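Local coordinates for protein glyoxylate reductase (Paecilomyces sp. J18, PDB 3WNV) that probably reduces glyoxylate to glycolate with a nicotinamide cofactor, as a member of the D-isomer specific 2-hydroxyacid dehydrogenase family, at residues A[154-159]-A[207-212]; A[158-163]-A[213-218]. All coordinates share one frame; numbering follows the deposited sequence.

Interaction 1 of 2, residues A[154-159]-A[207-212]; sequences GKTLGI and QSDVFS
The carbonyl O of Thr156 takes two backbone N-H groups. Val210 N gives Thr156 O a straight bond of 3.0 Å. Asp209 N adds a weak, bent one. The carboxylate of Asp209 answers in the other direction: OD2 accepts Thr156 N at 2.8 Å through its anti lone pair, with an N-H...O angle of 174°. The Asp209 side chain reaches this N-H because CG lies anti to its own carbonyl carbon (chi1 -62°). Its other oxygen, OD1, forms a salt bridge with Lys234, so both ends of the carboxylate are held. A water donates to Gln207 O and to Thr156 OG1 at this end. Further along, the strands run parallel. Gly158 N bonds to Val210 O at 2.8 Å, and Gly158 O receives Ser212 N at 2.7 Å. Ser212 OG lies near Gly158 O and also touches CG1 of Ile159, at 3.6 Å. On the same face, CD1 of Leu157 rests on CG1 of Val210, also at 3.6 Å. The opposite face is tight at Gly158, where Ser208 OG sits 3.3 Å from the Gly158 CA. That hydroxyl is hydrogen-bonded to Leu204 O. These are central strands of the parallel Rossmann-type sheet: helix 164-175 covers Leu157 and Ile159, Phe211 packs on helix 201-207, and strand 179-183 pairs with the far edge of 156-160.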
loop_
_atom_site.group_PDB
_atom_site.type_symbol
_atom_site.label_atom_id
_atom_site.label_comp_id
_atom_site.label_asym_id
_atom_site.label_seq_id
_atom_site.Cartn_x
_atom_site.Cartn_y
_atom_site.Cartn_z
ATOM N N GLY A 154 -18.350 20.731 2.503
ATOM C CA GLY A 154 -18.793 20.882 3.878
ATOM C C GLY A 154 -18.731 19.632 4.738
ATOM O O GLY A 154 -19.074 19.693 5.920
ATOM N N LYS A 155 -18.320 18.503 4.167
ATOM C CA LYS A 155 -18.305 17.261 4.917
ATOM C C LYS A 155 -16.939 16.989 5.529
ATOM O O LYS A 155 -15.930 17.492 5.063
ATOM C CB LYS A 155 -18.697 16.092 4.021
ATOM C CG LYS A 155 -20.170 16.172 3.555
ATOM C CD LYS A 155 -20.617 14.866 2.933
ATOM C CE LYS A 155 -22.136 14.805 2.933
ATOM N NZ LYS A 155 -22.698 16.023 2.281
ATOM N N THR A 156 -16.907 16.129 6.540
ATOM C CA THR A 156 -15.642 15.765 7.211
ATOM C C THR A 156 -14.960 14.504 6.646
ATOM O O THR A 156 -15.565 13.401 6.585
ATOM C CB THR A 156 -15.884 15.624 8.738
ATOM O OG1 THR A 156 -16.339 16.880 9.220
ATOM C CG2 THR A 156 -14.604 15.279 9.479
ATOM N N LEU A 157 -13.735 14.693 6.144
ATOM C CA LEU A 157 -12.847 13.586 5.823
ATOM C C LEU A 157 -12.043 13.208 7.069
ATOM O O LEU A 157 -11.310 14.035 7.641
ATOM C CB LEU A 157 -11.884 13.951 4.670
ATOM C CG LEU A 157 -10.872 12.821 4.398
ATOM C CD1 LEU A 157 -11.625 11.554 3.931
ATOM C CD2 LEU A 157 -9.863 13.215 3.307
ATOM N N GLY A 158 -12.202 11.964 7.510
ATOM C CA GLY A 158 -11.398 11.438 8.613
ATOM C C GLY A 158 -10.326 10.494 8.085
ATOM O O GLY A 158 -10.573 9.645 7.215
ATOM N N ILE A 159 -9.106 10.674 8.572
ATOM C CA ILE A 159 -7.953 9.905 8.085
ATOM C C ILE A 159 -7.338 9.168 9.291
ATOM O O ILE A 159 -6.834 9.778 10.244
ATOM C CB ILE A 159 -6.895 10.818 7.391
ATOM C CG1 ILE A 159 -7.485 11.518 6.160
ATOM C CG2 ILE A 159 -5.603 10.032 7.017
ATOM C CD1 ILE A 159 -6.535 12.536 5.508
ATOM N N GLN A 207 -17.070 11.218 14.014
ATOM C CA GLN A 207 -17.216 12.467 13.275
ATOM C C GLN A 207 -16.986 12.426 11.769
ATOM O O GLN A 207 -17.359 13.390 11.064
ATOM C CB GLN A 207 -16.290 13.528 13.884
ATOM C CG GLN A 207 -16.525 13.773 15.359
ATOM C CD GLN A 207 -15.537 14.756 15.929
ATOM O OE1 GLN A 207 -14.944 15.558 15.192
ATOM N NE2 GLN A 207 -15.339 14.705 17.246
ATOM N N SER A 208 -16.374 11.357 11.253
ATOM C CA SER A 208 -16.092 11.278 9.834
ATOM C C SER A 208 -17.340 11.043 8.964
ATOM O O SER A 208 -18.098 10.064 9.182
ATOM C CB SER A 208 -15.132 10.102 9.564
ATOM O OG SER A 208 -13.990 10.245 10.347
ATOM N N ASP A 209 -17.552 11.901 7.962
ATOM C CA ASP A 209 -18.522 11.557 6.913
ATOM C C ASP A 209 -17.957 10.565 5.899
ATOM O O ASP A 209 -18.663 9.665 5.384
ATOM C CB ASP A 209 -19.001 12.826 6.222
ATOM C CG ASP A 209 -19.701 13.735 7.190
ATOM O OD1 ASP A 209 -20.731 13.295 7.748
ATOM O OD2 ASP A 209 -19.191 14.849 7.474
ATOM N N VAL A 210 -16.682 10.757 5.593
ATOM C CA VAL A 210 -15.904 9.844 4.768
ATOM C C VAL A 210 -14.744 9.404 5.654
ATOM O O VAL A 210 -14.018 10.250 6.226
ATOM C CB VAL A 210 -15.355 10.531 3.482
ATOM C CG1 VAL A 210 -14.363 9.609 2.749
ATOM C CG2 VAL A 210 -16.511 10.884 2.522
ATOM N N PHE A 211 -14.592 8.096 5.812
ATOM C CA PHE A 211 -13.553 7.568 6.705
ATOM C C PHE A 211 -12.494 6.857 5.890
ATOM O O PHE A 211 -12.788 5.871 5.220
ATOM C CB PHE A 211 -14.202 6.608 7.715
ATOM C CG PHE A 211 -13.246 6.058 8.730
ATOM C CD1 PHE A 211 -12.414 4.975 8.422
ATOM C CD2 PHE A 211 -13.164 6.661 10.005
ATOM C CE1 PHE A 211 -11.500 4.480 9.383
ATOM C CE2 PHE A 211 -12.286 6.160 10.955
ATOM C CZ PHE A 211 -11.449 5.066 10.637
ATOM N N SER A 212 -11.242 7.280 5.992
ATOM C CA SER A 212 -10.179 6.652 5.161
ATOM C C SER A 212 -8.985 6.226 6.009
ATOM O O SER A 212 -8.746 6.764 7.103
ATOM C CB SER A 212 -9.708 7.605 4.065
ATOM O OG SER A 212 -8.919 8.635 4.662
HETATM O O HOH W 1 -18.360 15.625 11.487
#

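Interaction 2 of 2, residues A[158-163]-A[213-218]; sequences GILGMG and LNLALN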
loop_
_atom_site.group_PDB
_atom_site.type_symbol
_atom_site.label_atom_id
_atom_site.label_comp_id
_atom_site.label_asym_id
_atom_site.label_seq_id
_atom_site.Cartn_x
_atom_site.Cartn_y
_atom_site.Cartn_z
ATOM N N GLY A 158 -12.202 11.964 7.510
ATOM C CA GLY A 158 -11.398 11.438 8.613
ATOM C C GLY A 158 -10.326 10.494 8.085
ATOM O O GLY A 158 -10.573 9.645 7.215
ATOM N N ILE A 159 -9.106 10.674 8.572
ATOM C CA ILE A 159 -7.953 9.905 8.085
ATOM C C ILE A 159 -7.338 9.168 9.291
ATOM O O ILE A 159 -6.834 9.778 10.244
ATOM C CB ILE A 159 -6.895 10.818 7.391
ATOM C CG1 ILE A 159 -7.485 11.518 6.160
ATOM C CG2 ILE A 159 -5.603 10.032 7.017
ATOM C CD1 ILE A 159 -6.535 12.536 5.508
ATOM N N LEU A 160 -7.407 7.849 9.263
ATOM C CA LEU A 160 -6.673 7.074 10.277
ATOM C C LEU A 160 -5.283 6.740 9.737
ATOM O O LEU A 160 -5.161 5.885 8.894
ATOM C CB LEU A 160 -7.440 5.786 10.582
ATOM C CG LEU A 160 -6.791 4.824 11.589
ATOM C CD1 LEU A 160 -6.713 5.505 12.942
ATOM C CD2 LEU A 160 -7.633 3.569 11.634
ATOM N N GLY A 161 -4.243 7.406 10.252
ATOM C CA GLY A 161 -2.892 7.219 9.768
ATOM C C GLY A 161 -2.601 8.321 8.782
ATOM O O GLY A 161 -2.663 8.139 7.578
ATOM N N MET A 162 -2.331 9.495 9.330
ATOM C CA MET A 162 -1.977 10.661 8.563
ATOM C C MET A 162 -0.460 10.608 8.384
ATOM O O MET A 162 0.316 10.695 9.343
ATOM C CB MET A 162 -2.413 11.914 9.335
ATOM C CG MET A 162 -1.833 13.210 8.835
ATOM S SD MET A 162 -2.573 13.611 7.246
ATOM C CE MET A 162 -4.179 14.176 7.776
ATOM N N GLY A 163 -0.050 10.388 7.147
ATOM C CA GLY A 163 1.346 10.274 6.790
ATOM C C GLY A 163 1.470 10.948 5.450
ATOM O O GLY A 163 0.677 11.842 5.149
ATOM N N LEU A 213 -8.233 5.236 5.540
ATOM C CA LEU A 213 -7.150 4.749 6.387
ATOM C C LEU A 213 -5.846 4.550 5.636
ATOM O O LEU A 213 -5.862 4.143 4.474
ATOM C CB LEU A 213 -7.555 3.460 7.147
ATOM C CG LEU A 213 -8.307 2.251 6.551
ATOM C CD1 LEU A 213 -8.332 1.148 7.653
ATOM C CD2 LEU A 213 -9.732 2.542 6.164
ATOM N N ASN A 214 -4.738 4.905 6.285
ATOM C CA ASN A 214 -3.397 4.641 5.757
ATOM C C ASN A 214 -2.484 4.081 6.835
ATOM O O ASN A 214 -1.641 4.789 7.380
ATOM C CB ASN A 214 -2.771 5.915 5.186
ATOM C CG ASN A 214 -3.729 6.704 4.309
ATOM O OD1 ASN A 214 -4.003 6.363 3.126
ATOM N ND2 ASN A 214 -4.245 7.777 4.870
ATOM N N LEU A 215 -2.675 2.815 7.176
ATOM C CA LEU A 215 -1.837 2.158 8.164
ATOM C C LEU A 215 -1.061 1.063 7.489
ATOM O O LEU A 215 -1.536 0.435 6.525
ATOM C CB LEU A 215 -2.697 1.506 9.269
ATOM C CG LEU A 215 -3.529 2.466 10.070
ATOM C CD1 LEU A 215 -4.367 1.691 11.052
ATOM C CD2 LEU A 215 -2.575 3.416 10.833
ATOM N N ALA A 216 0.125 0.808 8.025
ATOM C CA ALA A 216 0.885 -0.373 7.711
ATOM C C ALA A 216 0.117 -1.549 8.276
ATOM O O ALA A 216 -0.483 -1.464 9.355
ATOM C CB ALA A 216 2.242 -0.281 8.344
ATOM N N LEU A 217 0.117 -2.646 7.545
ATOM C CA LEU A 217 -0.521 -3.854 8.018
ATOM C C LEU A 217 0.406 -4.630 8.928
ATOM O O LEU A 217 1.554 -4.923 8.564
ATOM C CB LEU A 217 -0.869 -4.730 6.814
ATOM C CG LEU A 217 -1.613 -6.002 7.136
ATOM C CD1 LEU A 217 -2.988 -5.676 7.896
ATOM C CD2 LEU A 217 -1.857 -6.908 5.891
ATOM N N ASN A 218 -0.093 -4.971 10.113
ATOM C CA ASN A 218 0.611 -5.883 11.017
ATOM C C ASN A 218 -0.386 -6.693 11.863
ATOM O O ASN A 218 -1.596 -6.548 11.715
ATOM C CB ASN A 218 1.678 -5.126 11.875
ATOM C CG ASN A 218 1.077 -4.116 12.848
ATOM O OD1 ASN A 218 0.065 -4.382 13.508
ATOM N ND2 ASN A 218 1.716 -2.961 12.973
#
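Asn214 grips the end of strand 156-160 with two bonds. Asn214 N donates to Leu160 O at 2.8 Å, and Asn214 ND2 donates to Gly161 O at 3.2 Å. The second acceptor lies close to the amide plane of Asn214, but the donor is tilted 26° from the carbonyl plane of Gly161. The side chain leaves beside its backbone N (chi1 -46°), which brings ND2 to the Gly161 carbonyl. Asn214 ND2 also lies against CG2 of Ile159, at 3.4 Å. Packing is close around Gly161: CD2 of Leu215 lies 4.0 Å from the Gly161 CA, and the CB of Asn214 lies 3.3 Å from Gly161 O. The positive phi of Gly161, 97°, lets the chain leave the strand here. Gly161 and Gly163 fit the start of a GxGxxG strand-turn-helix, the dinucleotide-binding motif of Rossmann folds, with Gly163 at the N-cap of helix 164-175. Apolar packing continues from Leu160. CD2 of Leu160 meets CD1 of Leu215 at 3.8 Å, while the CB atoms of Leu160 and Leu213 stay 4.2 Å apart. Leu215 is partly exposed. The loose side lies beyond it: 216-218 swings away without touching 158-163, with Ala216 and Asn218 exposed and their backbone tied to Thr221.

How the interactions relate
In this seven-stranded sheet the chain enters first as strand 156-160, then makes the glycine turn and helix 164-175. Strand 179-183 returns on one side of 156-160. After strand 197-198 and helix 201-207, the chain crosses to the other side as strand 210-213. Interaction 1 closes this excursion along the two strands, and interaction 2 closes it again at their C-terminal ends. The two closures cross rather than nest, since both segments of interaction 2 lie further along the chain. They share Gly158 and Ile159. Ser212 O, 2.8 Å from Leu160 N, probably bonds the two zones together. Interaction 1 pairs the strands; interaction 2 carries the pairing to Leu160 and Leu213 and ties the glycine turn to the loop after strand 210-213.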